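Local coordinates for protein trans-4-hydroxy-L-proline dehydratase (Clostridioides difficile 70-100-2010, PDB 6VXC) that dehydrates trans-4-hydroxy-L-proline to (S)-1-pyrroline-5-carboxylate by glycyl radical chemistry, a step in the anaerobic breakdown of hydroxyproline, at residues W335-K346 and T356-N364. Numbering follows the deposited sequence.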
loop_
_atom_site.group_PDB
_atom_site.type_symbol
_atom_site.label_atom_id
_atom_site.label_comp_id
_atom_site.label_asym_id
_atom_site.label_seq_id
_atom_site.Cartn_x
_atom_site.Cartn_y
_atom_site.Cartn_z
ATOM N N TRP A 335 3.555 17.783 -2.437
ATOM C CA TRP A 335 4.517 16.697 -2.275
ATOM C C TRP A 335 5.137 16.720 -0.886
ATOM O O TRP A 335 5.230 15.684 -0.211
ATOM C CB TRP A 335 5.606 16.794 -3.354
ATOM C CG TRP A 335 5.478 15.756 -4.447
ATOM C CD1 TRP A 335 6.419 14.868 -4.831
ATOM C CD2 TRP A 335 4.323 15.489 -5.255
ATOM N NE1 TRP A 335 5.941 14.064 -5.833
ATOM C CE2 TRP A 335 4.657 14.426 -6.116
ATOM C CE3 TRP A 335 3.051 16.059 -5.351
ATOM C CZ2 TRP A 335 3.768 13.916 -7.056
ATOM C CZ3 TRP A 335 2.156 15.543 -6.284
ATOM C CH2 TRP A 335 2.521 14.488 -7.125
ATOM N N VAL A 336 5.548 17.908 -0.432
ATOM C CA VAL A 336 6.137 18.024 0.893
ATOM C C VAL A 336 5.127 17.623 1.965
ATOM O O VAL A 336 5.487 16.989 2.961
ATOM C CB VAL A 336 6.669 19.453 1.124
ATOM C CG1 VAL A 336 7.037 19.639 2.582
ATOM C CG2 VAL A 336 7.858 19.756 0.195
ATOM N N LYS A 337 3.851 17.989 1.789
ATOM C CA LYS A 337 2.845 17.626 2.792
ATOM C C LYS A 337 2.745 16.112 2.958
ATOM O O LYS A 337 2.697 15.606 4.085
ATOM C CB LYS A 337 1.477 18.211 2.452
ATOM C CG LYS A 337 1.415 19.728 2.393
ATOM C CD LYS A 337 1.887 20.397 3.704
ATOM C CE LYS A 337 1.141 19.958 4.938
ATOM N NZ LYS A 337 1.614 20.638 6.202
ATOM N N PHE A 338 2.702 15.374 1.845
ATOM C CA PHE A 338 2.760 13.916 1.929
ATOM C C PHE A 338 3.994 13.466 2.713
ATOM O O PHE A 338 3.909 12.605 3.596
ATOM C CB PHE A 338 2.797 13.297 0.530
ATOM C CG PHE A 338 1.471 13.239 -0.179
ATOM C CD1 PHE A 338 0.521 12.292 0.158
ATOM C CD2 PHE A 338 1.211 14.093 -1.256
ATOM C CE1 PHE A 338 -0.675 12.215 -0.530
ATOM C CE2 PHE A 338 0.023 14.030 -1.939
ATOM C CZ PHE A 338 -0.926 13.090 -1.584
ATOM N N ASN A 339 5.159 14.037 2.391
ATOM C CA ASN A 339 6.406 13.617 3.016
ATOM C C ASN A 339 6.476 13.970 4.494
ATOM O O ASN A 339 7.329 13.421 5.198
ATOM C CB ASN A 339 7.616 14.227 2.291
ATOM C CG ASN A 339 8.915 13.497 2.619
ATOM O OD1 ASN A 339 9.093 12.332 2.257
ATOM N ND2 ASN A 339 9.837 14.186 3.271
ATOM N N ASN A 340 5.617 14.871 4.970
ATOM C CA ASN A 340 5.524 15.190 6.388
ATOM C C ASN A 340 4.697 14.186 7.200
ATOM O O ASN A 340 4.701 14.298 8.429
ATOM C CB ASN A 340 4.908 16.593 6.585
ATOM C CG ASN A 340 5.885 17.722 6.266
ATOM O OD1 ASN A 340 7.058 17.487 6.016
ATOM N ND2 ASN A 340 5.397 18.952 6.302
ATOM N N GLN A 341 4.018 13.219 6.569
ATOM C CA GLN A 341 3.134 12.269 7.263
ATOM C C GLN A 341 3.679 10.844 7.192
ATOM O O GLN A 341 3.404 10.117 6.220
ATOM C CB GLN A 341 1.711 12.299 6.683
ATOM C CG GLN A 341 1.209 13.683 6.238
ATOM C CD GLN A 341 1.292 14.726 7.331
ATOM O OE1 GLN A 341 0.948 14.475 8.488
ATOM N NE2 GLN A 341 1.738 15.919 6.960
ATOM N N PRO A 342 4.394 10.376 8.206
ATOM C CA PRO A 342 4.785 8.963 8.229
ATOM C C PRO A 342 3.579 8.061 8.456
ATOM O O PRO A 342 2.541 8.478 8.964
ATOM C CB PRO A 342 5.754 8.886 9.416
ATOM C CG PRO A 342 5.266 9.968 10.337
ATOM C CD PRO A 342 4.817 11.087 9.421
ATOM N N ALA A 343 3.729 6.810 8.056
ATOM C CA ALA A 343 2.816 5.776 8.515
ATOM C C ALA A 343 2.967 5.643 10.030
ATOM O O ALA A 343 4.093 5.557 10.520
ATOM C CB ALA A 343 3.121 4.445 7.822
ATOM N N PRO A 344 1.878 5.671 10.796
ATOM C CA PRO A 344 2.020 5.603 12.252
ATOM C C PRO A 344 2.744 4.353 12.676
ATOM O O PRO A 344 2.746 3.331 11.961
ATOM C CB PRO A 344 0.563 5.628 12.745
ATOM C CG PRO A 344 -0.157 6.403 11.698
ATOM C CD PRO A 344 0.499 5.987 10.394
ATOM N N PRO A 345 3.375 4.366 13.850
ATOM C CA PRO A 345 4.336 3.317 14.203
ATOM C C PRO A 345 3.724 1.921 14.237
ATOM O O PRO A 345 2.606 1.718 14.709
ATOM C CB PRO A 345 4.828 3.743 15.593
ATOM C CG PRO A 345 3.746 4.631 16.114
ATOM C CD PRO A 345 3.219 5.357 14.923
ATOM N N LYS A 346 4.487 0.961 13.725
ATOM C CA LYS A 346 4.157 -0.452 13.713
ATOM C C LYS A 346 5.094 -1.226 14.633
ATOM O O LYS A 346 6.254 -0.851 14.826
ATOM C CB LYS A 346 4.267 -1.013 12.291
ATOM C CG LYS A 346 3.556 -0.193 11.213
ATOM C CD LYS A 346 4.305 -0.322 9.864
ATOM C CE LYS A 346 3.725 0.605 8.808
ATOM N NZ LYS A 346 4.609 0.772 7.624
ATOM N N THR A 356 8.859 0.345 6.973
ATOM C CA THR A 356 9.116 1.625 6.326
ATOM C C THR A 356 8.370 2.721 7.071
ATOM O O THR A 356 7.349 2.463 7.712
ATOM C CB THR A 356 8.665 1.609 4.858
ATOM O OG1 THR A 356 8.913 2.890 4.264
ATOM C CG2 THR A 356 7.161 1.323 4.764
ATOM N N TYR A 357 8.884 3.949 6.964
ATOM C CA TYR A 357 8.125 5.132 7.370
ATOM C C TYR A 357 7.077 5.539 6.336
ATOM O O TYR A 357 6.163 6.297 6.668
ATOM C CB TYR A 357 9.054 6.341 7.601
ATOM C CG TYR A 357 10.018 6.271 8.770
ATOM C CD1 TYR A 357 9.586 6.457 10.082
ATOM C CD2 TYR A 357 11.370 6.044 8.558
ATOM C CE1 TYR A 357 10.490 6.399 11.159
ATOM C CE2 TYR A 357 12.280 5.986 9.607
ATOM C CZ TYR A 357 11.838 6.160 10.910
ATOM O OH TYR A 357 12.753 6.103 11.941
ATOM N N THR A 358 7.217 5.117 5.083
ATOM C CA THR A 358 6.302 5.583 4.045
ATOM C C THR A 358 4.928 4.929 4.214
ATOM O O THR A 358 4.793 3.860 4.815
ATOM C CB THR A 358 6.879 5.306 2.653
ATOM O OG1 THR A 358 7.026 3.895 2.439
ATOM C CG2 THR A 358 8.259 5.964 2.512
ATOM N N ASP A 359 3.892 5.598 3.682
ATOM C CA ASP A 359 2.512 5.140 3.823
ATOM C C ASP A 359 1.846 4.909 2.474
ATOM O O ASP A 359 0.616 4.914 2.396
ATOM C CB ASP A 359 1.681 6.132 4.653
ATOM C CG ASP A 359 0.588 5.445 5.500
ATOM O OD1 ASP A 359 0.427 4.210 5.439
ATOM O OD2 ASP A 359 -0.106 6.169 6.238
ATOM N N PHE A 360 2.630 4.748 1.402
ATOM C CA PHE A 360 2.148 4.168 0.153
ATOM C C PHE A 360 0.974 4.948 -0.433
ATOM O O PHE A 360 -0.025 4.368 -0.860
ATOM C CB PHE A 360 1.764 2.691 0.345
ATOM C CG PHE A 360 2.898 1.828 0.767
ATOM C CD1 PHE A 360 3.257 1.736 2.095
ATOM C CD2 PHE A 360 3.624 1.117 -0.170
ATOM C CE1 PHE A 360 4.305 0.955 2.484
ATOM C CE2 PHE A 360 4.678 0.331 0.219
ATOM C CZ PHE A 360 5.023 0.255 1.554
ATOM N N ALA A 361 1.111 6.270 -0.479
ATOM C CA ALA A 361 0.119 7.129 -1.122
ATOM C C ALA A 361 0.479 7.190 -2.602
ATOM O O ALA A 361 1.390 7.911 -3.002
ATOM C CB ALA A 361 0.077 8.515 -0.496
ATOM N N ASN A 362 -0.238 6.422 -3.405
ATOM C CA ASN A 362 0.136 6.123 -4.779
ATOM C C ASN A 362 -0.625 7.034 -5.748
ATOM O O ASN A 362 -1.850 6.966 -5.838
ATOM C CB ASN A 362 -0.154 4.644 -5.043
ATOM C CG ASN A 362 0.390 4.156 -6.365
ATOM O OD1 ASN A 362 0.411 4.878 -7.352
ATOM N ND2 ASN A 362 0.772 2.884 -6.403
ATOM N N ILE A 363 0.108 7.857 -6.497
ATOM C CA ILE A 363 -0.468 8.754 -7.494
ATOM C C ILE A 363 -0.213 8.173 -8.884
ATOM O O ILE A 363 0.911 7.766 -9.196
ATOM C CB ILE A 363 0.098 10.181 -7.333
ATOM C CG1 ILE A 363 -0.294 10.730 -5.945
ATOM C CG2 ILE A 363 -0.398 11.085 -8.459
ATOM C CD1 ILE A 363 0.241 12.109 -5.587
ATOM N N ASN A 364 -1.279 8.090 -9.697
ATOM C CA ASN A 364 -1.272 7.544 -11.053
ATOM C C ASN A 364 -1.355 8.716 -12.044
ATOM O O ASN A 364 -2.387 9.389 -12.125
ATOM C CB ASN A 364 -2.464 6.609 -11.265
ATOM C CG ASN A 364 -2.274 5.194 -10.701
ATOM O OD1 ASN A 364 -2.981 4.291 -11.126
ATOM N ND2 ASN A 364 -1.375 5.006 -9.727
HETATM O O HOH W 1 0.309 8.813 6.889
HETATM O O HOH W 2 5.860 3.387 10.294
HETATM O O HOH W 3 3.102 1.839 5.726
#
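Trp335 reaches the delta carbon of Ile363 with the far end of its indole, CH2 lying 3.6 Å from CD1. CD1 of Ile363 is anti to CA (chi2 177°), which extends the longer branch toward the helix; Leu305 of helix 305-318 touches both side chains. One turn on, Phe338 sets CE1 3.8 Å from Ala361 CB and turns CE2 to Ile363 CD1. These apolar contacts pack the last part of helix 324-339 against strand 362-366, an outermost strand of its sheet within the chain, and against the residue just before it. Past the helix, polar bonds take over. Water 1 bridges Pro342 O (3.1 Å) and Asp359 OD2 (2.8 Å). Ala343 N gives a nearly straight hydrogen bond to Tyr357 O (2.8 Å, 164° at the hydrogen), while its methyl rests 3.6 Å from Asp359 CG. The carboxylate of Asp359 also forms a salt bridge with Arg176. Water 2 donates to Ala343 O and to Thr356 O. Lys346, bent at chi2 (149°), runs back alongside Thr356, and its NZ donates to Thr356 O at 3.2 Å. That amine also binds Ser354 O and gives a hydrogen bond to water 3, which donates to Thr358 O. The side chain of Thr358 lies about 8 Å from that of Cys454, by similarity the radical cysteine. Two carbonyl oxygens and a water thus grip the buried amine, which would suit a protonated lysine, and this network ties the two loops together close to the probable active site.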